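Side-chain contacts in ZYG-9 (Caenorhabditis elegans, PDB 2OF3), which helps organise microtubules and spindle poles during mitosis and meiosis in the one-cell embryo, probably by binding tubulin through its TOG domains: residues M52-H57 / L64-S69; L117-E122 / V156-D161; Y193-A198 / L231-K236. All blocks are in the same frame, centred on the assembly; numbering follows the deposited sequence.

Contact 1. Residues M52-H57 / L64-S69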
loop_
_atom_site.group_PDB
_atom_site.type_symbol
_atom_site.label_atom_id
_atom_site.label_comp_id
_atom_site.label_asym_id
_atom_site.label_seq_id
_atom_site.Cartn_x
_atom_site.Cartn_y
_atom_site.Cartn_z
ATOM N N MET A 52 8.732 10.208 -21.678
ATOM C CA MET A 52 7.281 10.369 -21.826
ATOM C C MET A 52 6.672 9.447 -22.869
ATOM O O MET A 52 5.580 8.860 -22.637
ATOM C CB MET A 52 6.909 11.841 -22.125
ATOM C CG MET A 52 7.069 12.812 -20.913
ATOM S SD MET A 52 5.974 12.441 -19.540
ATOM C CE MET A 52 4.431 12.930 -20.252
ATOM N N SER A 53 7.323 9.328 -24.043
ATOM C CA SER A 53 6.818 8.410 -25.095
ATOM C C SER A 53 6.746 6.994 -24.641
ATOM O O SER A 53 5.847 6.284 -25.056
ATOM C CB SER A 53 7.677 8.457 -26.367
ATOM O OG SER A 53 7.903 9.813 -26.704
ATOM N N GLN A 54 7.681 6.560 -23.786
ATOM C CA GLN A 54 7.637 5.171 -23.287
ATOM C C GLN A 54 6.561 5.001 -22.221
ATOM O O GLN A 54 5.799 4.021 -22.228
ATOM C CB GLN A 54 9.007 4.737 -22.719
ATOM C CG GLN A 54 10.156 4.663 -23.759
ATOM C CD GLN A 54 11.552 4.615 -23.117
ATOM O OE1 GLN A 54 11.775 5.098 -21.991
ATOM N NE2 GLN A 54 12.505 4.065 -23.850
ATOM N N LEU A 55 6.527 5.961 -21.294
ATOM C CA LEU A 55 5.586 5.952 -20.169
ATOM C C LEU A 55 4.160 5.868 -20.656
ATOM O O LEU A 55 3.361 5.158 -20.083
ATOM C CB LEU A 55 5.785 7.208 -19.281
ATOM C CG LEU A 55 6.986 7.227 -18.304
ATOM C CD1 LEU A 55 7.039 8.538 -17.546
ATOM C CD2 LEU A 55 6.912 6.091 -17.345
ATOM N N PHE A 56 3.808 6.568 -21.708
ATOM C CA PHE A 56 2.439 6.541 -22.167
ATOM C C PHE A 56 2.148 5.860 -23.512
ATOM O O PHE A 56 1.141 6.097 -24.126
ATOM C CB PHE A 56 1.803 7.919 -22.066
ATOM C CG PHE A 56 1.832 8.489 -20.684
ATOM C CD1 PHE A 56 2.902 9.197 -20.246
ATOM C CD2 PHE A 56 0.808 8.285 -19.818
ATOM C CE1 PHE A 56 2.931 9.682 -18.998
ATOM C CE2 PHE A 56 0.874 8.777 -18.566
ATOM C CZ PHE A 56 1.926 9.481 -18.180
ATOM N N HIS A 57 3.054 5.014 -23.954
ATOM C CA HIS A 57 2.730 3.938 -24.868
ATOM C C HIS A 57 1.698 3.008 -24.355
ATOM O O HIS A 57 1.439 2.936 -23.189
ATOM C CB HIS A 57 3.952 3.125 -25.156
ATOM C CG HIS A 57 4.426 3.220 -26.561
ATOM N ND1 HIS A 57 3.955 2.398 -27.553
ATOM C CD2 HIS A 57 5.361 4.005 -27.131
ATOM C CE1 HIS A 57 4.560 2.695 -28.680
ATOM N NE2 HIS A 57 5.417 3.667 -28.452
ATOM N N LEU A 64 8.559 -1.404 -20.053
ATOM C CA LEU A 64 9.758 -2.047 -19.490
ATOM C C LEU A 64 10.952 -1.188 -19.735
ATOM O O LEU A 64 11.842 -1.147 -18.915
ATOM C CB LEU A 64 9.991 -3.466 -20.061
ATOM C CG LEU A 64 8.846 -4.432 -19.748
ATOM C CD1 LEU A 64 9.034 -5.773 -20.485
ATOM C CD2 LEU A 64 8.713 -4.646 -18.201
ATOM N N ALA A 65 10.969 -0.484 -20.862
ATOM C CA ALA A 65 12.109 0.377 -21.201
ATOM C C ALA A 65 12.123 1.596 -20.300
ATOM O O ALA A 65 13.197 2.045 -19.841
ATOM C CB ALA A 65 12.050 0.821 -22.683
ATOM N N ALA A 66 10.940 2.164 -20.054
ATOM C CA ALA A 66 10.829 3.283 -19.130
ATOM C C ALA A 66 11.252 2.818 -17.724
ATOM O O ALA A 66 12.040 3.489 -17.056
ATOM C CB ALA A 66 9.421 3.807 -19.132
ATOM N N LEU A 67 10.750 1.673 -17.271
ATOM C CA LEU A 67 11.110 1.136 -15.961
ATOM C C LEU A 67 12.633 0.925 -15.725
ATOM O O LEU A 67 13.160 1.210 -14.628
ATOM C CB LEU A 67 10.327 -0.153 -15.694
ATOM C CG LEU A 67 8.853 0.073 -15.266
ATOM C CD1 LEU A 67 7.926 -1.070 -15.658
ATOM C CD2 LEU A 67 8.729 0.434 -13.755
ATOM N N ASP A 68 13.320 0.421 -16.752
ATOM C CA ASP A 68 14.751 0.256 -16.719
ATOM C C ASP A 68 15.490 1.604 -16.565
ATOM O O ASP A 68 16.388 1.756 -15.735
ATOM C CB ASP A 68 15.180 -0.474 -18.010
ATOM C CG ASP A 68 16.693 -0.643 -18.111
ATOM O OD1 ASP A 68 17.230 -1.643 -17.533
ATOM O OD2 ASP A 68 17.354 0.240 -18.750
ATOM N N SER A 69 15.109 2.600 -17.356
ATOM C CA SER A 69 15.676 3.918 -17.215
ATOM C C SER A 69 15.416 4.471 -15.819
ATOM O O SER A 69 16.278 5.159 -15.258
ATOM C CB SER A 69 15.032 4.905 -18.210
ATOM O OG SER A 69 15.329 4.580 -19.543
HETATM O O HOH W 1 13.809 6.167 -20.993
#
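The carboxamide of Gln-54 lies across the helix 60-76 backbone with the Ala-65 methyl close by: Ala-65 CB is 3.5 Å from Gln-54 NE2 and also lies near its carbonyl carbon CD. This is one end of the all-helical TOG domain, a HEAT-repeat type array, and the packing joins the short helix 49-55 to helix 60-76, the next in the chain. At the oxygen end of the amide, Gln-54 OE1 stands 3.5 Å from Ala-66 CA. The side chain spans this far because it is extended beyond CG (chi2 164°). A second flat group, the Phe-56 ring, just past the end of helix 49-55, has Met-52 O in plane at its edge and meets Trp-91 edge-to-face.

Where the backbones come nearest, Gln-54 CA and Ala-66 CA are 5.6 Å apart, a closeness that suits the small alanine. Its methyl carbon Ala-66 CB touches both Gln-54 CB, at 3.7 Å, and the buried Leu-55 CD2, at 3.8 Å. Leu-55 also packs on Leu-43 of helix 33-44. No direct hydrogen bond crosses the contact; a water bridges it, donating to Gln-54 OE1 over a short 2.5 Å and lying 2.6 Å from Ser-69 OG.

Contact 2. Residues L117-E122 / V156-D161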
loop_
_atom_site.group_PDB
_atom_site.type_symbol
_atom_site.label_atom_id
_atom_site.label_comp_id
_atom_site.label_asym_id
_atom_site.label_seq_id
_atom_site.Cartn_x
_atom_site.Cartn_y
_atom_site.Cartn_z
ATOM N N LEU A 117 14.052 5.174 -0.784
ATOM C CA LEU A 117 14.626 6.513 -0.833
ATOM C C LEU A 117 13.855 7.505 -0.008
ATOM O O LEU A 117 14.453 8.351 0.689
ATOM C CB LEU A 117 14.685 7.038 -2.285
ATOM C CG LEU A 117 15.827 6.533 -3.191
ATOM C CD1 LEU A 117 15.504 6.881 -4.697
ATOM C CD2 LEU A 117 17.120 7.164 -2.694
ATOM N N ILE A 118 12.519 7.424 -0.038
ATOM C CA ILE A 118 11.706 8.259 0.855
ATOM C C ILE A 118 12.057 7.947 2.309
ATOM O O ILE A 118 12.311 8.886 3.123
ATOM C CB ILE A 118 10.191 8.043 0.591
ATOM C CG1 ILE A 118 9.806 8.567 -0.794
ATOM C CG2 ILE A 118 9.289 8.693 1.738
ATOM C CD1 ILE A 118 8.343 8.073 -1.260
ATOM N N ARG A 119 12.086 6.656 2.663
ATOM C CA ARG A 119 12.410 6.293 4.061
ATOM C C ARG A 119 13.823 6.778 4.478
ATOM O O ARG A 119 13.981 7.492 5.478
ATOM C CB ARG A 119 12.288 4.779 4.288
ATOM C CG ARG A 119 12.700 4.374 5.733
ATOM C CD ARG A 119 12.993 2.873 5.813
ATOM N NE ARG A 119 14.111 2.592 4.932
ATOM C CZ ARG A 119 14.410 1.402 4.422
ATOM N NH1 ARG A 119 13.673 0.309 4.696
ATOM N NH2 ARG A 119 15.464 1.315 3.608
ATOM N N ASP A 120 14.842 6.392 3.710
ATOM C CA ASP A 120 16.255 6.759 4.025
ATOM C C ASP A 120 16.532 8.243 4.115
ATOM O O ASP A 120 17.397 8.648 4.911
ATOM C CB ASP A 120 17.223 6.116 3.016
ATOM C CG ASP A 120 17.160 4.622 3.053
ATOM O OD1 ASP A 120 16.683 4.018 4.058
ATOM O OD2 ASP A 120 17.569 3.994 2.079
ATOM N N THR A 121 15.844 9.060 3.325
ATOM C CA THR A 121 16.109 10.473 3.356
ATOM C C THR A 121 15.197 11.172 4.350
ATOM O O THR A 121 15.284 12.373 4.495
ATOM C CB THR A 121 15.940 11.118 1.997
ATOM O OG1 THR A 121 14.586 10.958 1.525
ATOM C CG2 THR A 121 16.878 10.471 1.026
ATOM N N GLU A 122 14.323 10.417 5.030
ATOM C CA GLU A 122 13.311 10.994 5.878
ATOM C C GLU A 122 12.469 12.045 5.162
ATOM O O GLU A 122 12.117 13.065 5.760
ATOM C CB GLU A 122 13.948 11.576 7.146
ATOM C CG GLU A 122 14.660 10.473 7.890
ATOM C CD GLU A 122 15.171 10.904 9.238
ATOM O OE1 GLU A 122 14.464 11.656 9.969
ATOM O OE2 GLU A 122 16.291 10.461 9.563
ATOM N N VAL A 156 5.070 -2.713 1.511
ATOM C CA VAL A 156 4.216 -2.324 2.626
ATOM C C VAL A 156 5.060 -2.119 3.880
ATOM O O VAL A 156 4.793 -1.205 4.640
ATOM C CB VAL A 156 3.128 -3.373 2.861
ATOM C CG1 VAL A 156 2.340 -3.033 4.147
ATOM C CG2 VAL A 156 2.148 -3.398 1.663
ATOM N N ASN A 157 6.040 -2.986 4.147
ATOM C CA ASN A 157 6.878 -2.892 5.372
ATOM C C ASN A 157 7.722 -1.613 5.402
ATOM O O ASN A 157 7.905 -1.002 6.469
ATOM C CB ASN A 157 7.806 -4.133 5.519
ATOM C CG ASN A 157 7.054 -5.396 5.946
ATOM O OD1 ASN A 157 5.893 -5.340 6.403
ATOM N ND2 ASN A 157 7.718 -6.564 5.793
ATOM N N VAL A 158 8.211 -1.173 4.252
ATOM C CA VAL A 158 8.891 0.155 4.185
ATOM C C VAL A 158 7.913 1.337 4.445
ATOM O O VAL A 158 8.199 2.237 5.250
ATOM C CB VAL A 158 9.635 0.340 2.824
ATOM C CG1 VAL A 158 10.349 1.675 2.757
ATOM C CG2 VAL A 158 10.649 -0.831 2.621
ATOM N N LEU A 159 6.755 1.322 3.798
ATOM C CA LEU A 159 5.759 2.353 3.999
ATOM C C LEU A 159 5.258 2.417 5.427
ATOM O O LEU A 159 4.935 3.487 5.914
ATOM C CB LEU A 159 4.553 2.114 3.068
ATOM C CG LEU A 159 4.765 2.459 1.602
ATOM C CD1 LEU A 159 3.721 1.761 0.705
ATOM C CD2 LEU A 159 4.693 3.973 1.462
ATOM N N SER A 160 5.152 1.279 6.108
ATOM C CA SER A 160 4.729 1.246 7.512
ATOM C C SER A 160 5.728 2.032 8.337
ATOM O O SER A 160 5.342 2.658 9.308
ATOM C CB SER A 160 4.695 -0.199 8.055
ATOM O OG SER A 160 3.751 -1.026 7.396
ATOM N N ASP A 161 7.005 1.981 7.992
ATOM C CA ASP A 161 8.006 2.785 8.687
ATOM C C ASP A 161 7.858 4.253 8.405
ATOM O O ASP A 161 8.009 5.032 9.309
ATOM C CB ASP A 161 9.441 2.391 8.325
ATOM C CG ASP A 161 9.871 1.065 8.965
ATOM O OD1 ASP A 161 9.258 0.637 9.986
ATOM O OD2 ASP A 161 10.848 0.443 8.450
#
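Arg-119 meets Val-158 at two levels. Near the backbone, Arg-119 CB lies 4.0 Å from Val-158 CG1; farther out, Arg-119 NH1 comes to 3.8 Å from Val-158 CG2, which approaches the guanidinium obliquely. The two side chains cross at about a right angle. The remaining partner is Asp-161, alongside Arg-119 and pointing the same way. Its OD2 is 4.2 Å from Arg-119 CD and 4.7 Å from Arg-119 NH1, too far for a salt bridge, although the opposite charges probably still attract.

Asp-120, the next residue along, helps to hold the guanidinium in place. Arg-119 runs out with CG anti to the backbone N (chi1 177°) and then bends at chi3 (62°), a turn that brings the group beside Asp-120. There Arg-119 NE and NH2 grip one atom, Asp-120 OD1, side-on: NE at 3.1 Å and NH2 at 3.0 Å from that oxygen, both part of one salt bridge. Both approach from the same face of the carboxylate, and OD1 lies close to the guanidinium plane.

Farther out, the helix ends in a Schellman motif. Glu-122 takes positive phi (53°), and its N bonds back to Arg-119 O. Leu-117 O accepts from both Thr-121 N and Thr-121 OG1, the hydroxyl bond being 2.7 Å long.

Within the HEAT-repeat-like helical array of the TOG domain, the C-terminal turn of helix 101-120 packs on helix 146-163 at a partly open border. Deeper in, Val-158 and Leu-159 rest on Val-115, Leu-159 also packs on helix 127-139, and Ile-118 and Leu-117 turn to helix 78-83.

Contact 3. Residues Y193-A198 / L231-K236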
loop_
_atom_site.group_PDB
_atom_site.type_symbol
_atom_site.label_atom_id
_atom_site.label_comp_id
_atom_site.label_asym_id
_atom_site.label_seq_id
_atom_site.Cartn_x
_atom_site.Cartn_y
_atom_site.Cartn_z
ATOM N N TYR A 193 0.972 -7.847 12.607
ATOM C CA TYR A 193 2.342 -7.469 12.832
ATOM C C TYR A 193 2.488 -6.112 13.561
ATOM O O TYR A 193 3.365 -5.943 14.412
ATOM C CB TYR A 193 2.997 -7.488 11.473
ATOM C CG TYR A 193 4.303 -6.782 11.292
ATOM C CD1 TYR A 193 5.505 -7.310 11.795
ATOM C CD2 TYR A 193 4.342 -5.618 10.543
ATOM C CE1 TYR A 193 6.741 -6.629 11.570
ATOM C CE2 TYR A 193 5.520 -4.955 10.307
ATOM C CZ TYR A 193 6.724 -5.454 10.811
ATOM O OH TYR A 193 7.883 -4.722 10.496
ATOM N N TYR A 194 1.636 -5.144 13.228
ATOM C CA TYR A 194 1.608 -3.861 13.944
ATOM C C TYR A 194 1.347 -4.065 15.445
ATOM O O TYR A 194 1.967 -3.427 16.324
ATOM C CB TYR A 194 0.509 -2.979 13.363
ATOM C CG TYR A 194 0.741 -2.443 11.953
ATOM C CD1 TYR A 194 1.992 -2.502 11.329
ATOM C CD2 TYR A 194 -0.301 -1.771 11.277
ATOM C CE1 TYR A 194 2.178 -1.953 10.023
ATOM C CE2 TYR A 194 -0.133 -1.241 10.002
ATOM C CZ TYR A 194 1.106 -1.326 9.381
ATOM O OH TYR A 194 1.233 -0.765 8.107
ATOM N N ILE A 195 0.402 -4.940 15.749
ATOM C CA ILE A 195 -0.061 -5.118 17.132
ATOM C C ILE A 195 0.961 -5.910 17.921
ATOM O O ILE A 195 1.296 -5.540 19.051
ATOM C CB ILE A 195 -1.391 -5.827 17.222
ATOM C CG1 ILE A 195 -2.470 -4.953 16.646
ATOM C CG2 ILE A 195 -1.722 -6.032 18.663
ATOM C CD1 ILE A 195 -3.652 -5.734 16.266
ATOM N N THR A 196 1.470 -6.992 17.332
ATOM C CA THR A 196 2.559 -7.722 17.946
ATOM C C THR A 196 3.778 -6.827 18.248
ATOM O O THR A 196 4.458 -7.006 19.260
ATOM C CB THR A 196 2.950 -8.940 17.066
ATOM O OG1 THR A 196 1.887 -9.891 17.119
ATOM C CG2 THR A 196 4.205 -9.620 17.547
ATOM N N ASN A 197 4.082 -5.871 17.383
ATOM C CA ASN A 197 5.312 -5.115 17.579
ATOM C C ASN A 197 5.168 -3.836 18.341
ATOM O O ASN A 197 6.113 -3.462 19.008
ATOM C CB ASN A 197 6.035 -4.864 16.263
ATOM C CG ASN A 197 6.568 -6.150 15.670
ATOM O OD1 ASN A 197 5.941 -6.732 14.774
ATOM N ND2 ASN A 197 7.684 -6.646 16.213
ATOM N N ALA A 198 4.003 -3.180 18.243
ATOM C CA ALA A 198 3.776 -1.894 18.891
ATOM C C ALA A 198 2.594 -1.875 19.859
ATOM O O ALA A 198 2.386 -0.886 20.507
ATOM C CB ALA A 198 3.610 -0.810 17.833
ATOM N N LEU A 231 -6.836 -10.964 16.938
ATOM C CA LEU A 231 -7.534 -10.865 18.224
ATOM C C LEU A 231 -6.720 -11.396 19.384
ATOM O O LEU A 231 -6.739 -10.809 20.485
ATOM C CB LEU A 231 -8.885 -11.578 18.143
ATOM C CG LEU A 231 -9.872 -11.027 17.135
ATOM C CD1 LEU A 231 -11.091 -11.886 17.177
ATOM C CD2 LEU A 231 -10.263 -9.569 17.428
ATOM N N VAL A 232 -5.979 -12.474 19.151
ATOM C CA VAL A 232 -4.980 -13.020 20.105
ATOM C C VAL A 232 -3.832 -12.049 20.402
ATOM O O VAL A 232 -3.372 -11.953 21.563
ATOM C CB VAL A 232 -4.362 -14.340 19.568
ATOM C CG1 VAL A 232 -3.216 -14.833 20.445
ATOM C CG2 VAL A 232 -5.430 -15.424 19.428
ATOM N N ALA A 233 -3.329 -11.363 19.362
ATOM C CA ALA A 233 -2.281 -10.341 19.530
ATOM C C ALA A 233 -2.810 -9.185 20.405
ATOM O O ALA A 233 -2.088 -8.680 21.268
ATOM C CB ALA A 233 -1.794 -9.828 18.170
ATOM N N CYS A 234 -4.060 -8.792 20.197
ATOM C CA CYS A 234 -4.753 -7.775 21.024
ATOM C C CYS A 234 -4.894 -8.258 22.473
ATOM O O CYS A 234 -4.538 -7.568 23.426
ATOM C CB CYS A 234 -6.140 -7.507 20.460
ATOM S SG CYS A 234 -6.248 -6.552 18.931
ATOM N N PHE A 235 -5.393 -9.472 22.636
ATOM C CA PHE A 235 -5.516 -10.072 23.937
ATOM C C PHE A 235 -4.200 -9.994 24.703
ATOM O O PHE A 235 -4.169 -9.610 25.872
ATOM C CB PHE A 235 -6.016 -11.537 23.818
ATOM C CG PHE A 235 -6.337 -12.170 25.147
ATOM C CD1 PHE A 235 -7.609 -12.033 25.707
ATOM C CD2 PHE A 235 -5.346 -12.839 25.868
ATOM C CE1 PHE A 235 -7.889 -12.581 26.968
ATOM C CE2 PHE A 235 -5.619 -13.405 27.119
ATOM C CZ PHE A 235 -6.900 -13.272 27.674
ATOM N N LYS A 236 -3.106 -10.374 24.069
ATOM C CA LYS A 236 -1.830 -10.338 24.754
ATOM C C LYS A 236 -1.523 -8.986 25.416
ATOM O O LYS A 236 -0.858 -8.948 26.464
ATOM C CB LYS A 236 -0.722 -10.676 23.796
ATOM C CG LYS A 236 0.576 -10.982 24.484
ATOM C CD LYS A 236 1.684 -11.268 23.481
ATOM C CE LYS A 236 2.963 -11.714 24.201
ATOM N NZ LYS A 236 4.116 -11.902 23.245
#
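Ile-195 uses two separate branches against Ala-233 and Cys-234. Its first torsion (chi1 -67°) sets CG1 anti to the carbonyl carbon and leaves CG2 anti to the backbone N. From there CG2 bears on Ala-233, 3.8 Å from Ala-233 CB and 3.7 Å from Ala-233 O. The other branch is extended (chi2 160°), which carries Ile-195 CD1 to within 3.8 Å of Cys-234 SG. The isoleucine therefore straddles two successive residues of the partner helix.

In Thr-196, a chi1 of -69° places OG1 where it can both meet the alanine methyl, with Thr-196 OG1 3.8 Å from Ala-233 CB, and make a weak hydrogen bond back to Glu-192 O. The Ala-233 methyl thus lies against both Ile-195 CG2 and Thr-196 OG1.

The close backbones suit the small Ala-233. Thr-196 CA and Ala-233 CA are 5.7 Å apart, the segment axes approach to 8.9 Å, and the two segments run nearly parallel, their axes 17° apart. No hydrogen bond crosses between the segments, so this is van der Waals packing in the TOG domain's helical array.

On one flank, Tyr-194 packs against helix 165-174; on the partner's side, Leu-231, Val-232 and Phe-235 face helix 251-264, while Cys-234 also reaches Met-242 of helix 241-246.

Overall arrangement
The three contacts come in sequence along the chain, all within the TOG domain. Contact 1 joins helices 49-55 and 60-76; contact 2, helices 101-120 and 146-163; contact 3, helices 181-198 and 221-238. The centres of contacts 1 and 2 are about 25 Å apart, those of contacts 2 and 3 about 22 Å. Between the centres of contacts 1 and 3 it is about 42 Å, and these two lie on opposite sides of the chain's centre. Successive helix pairs are thus stacked along an elongated domain. A probable hydrogen bond, Ser-160 OG to Tyr-194 OH, 2.6 Å, ties the neighbouring pairs of contacts 2 and 3, whereas contact 1 touches neither.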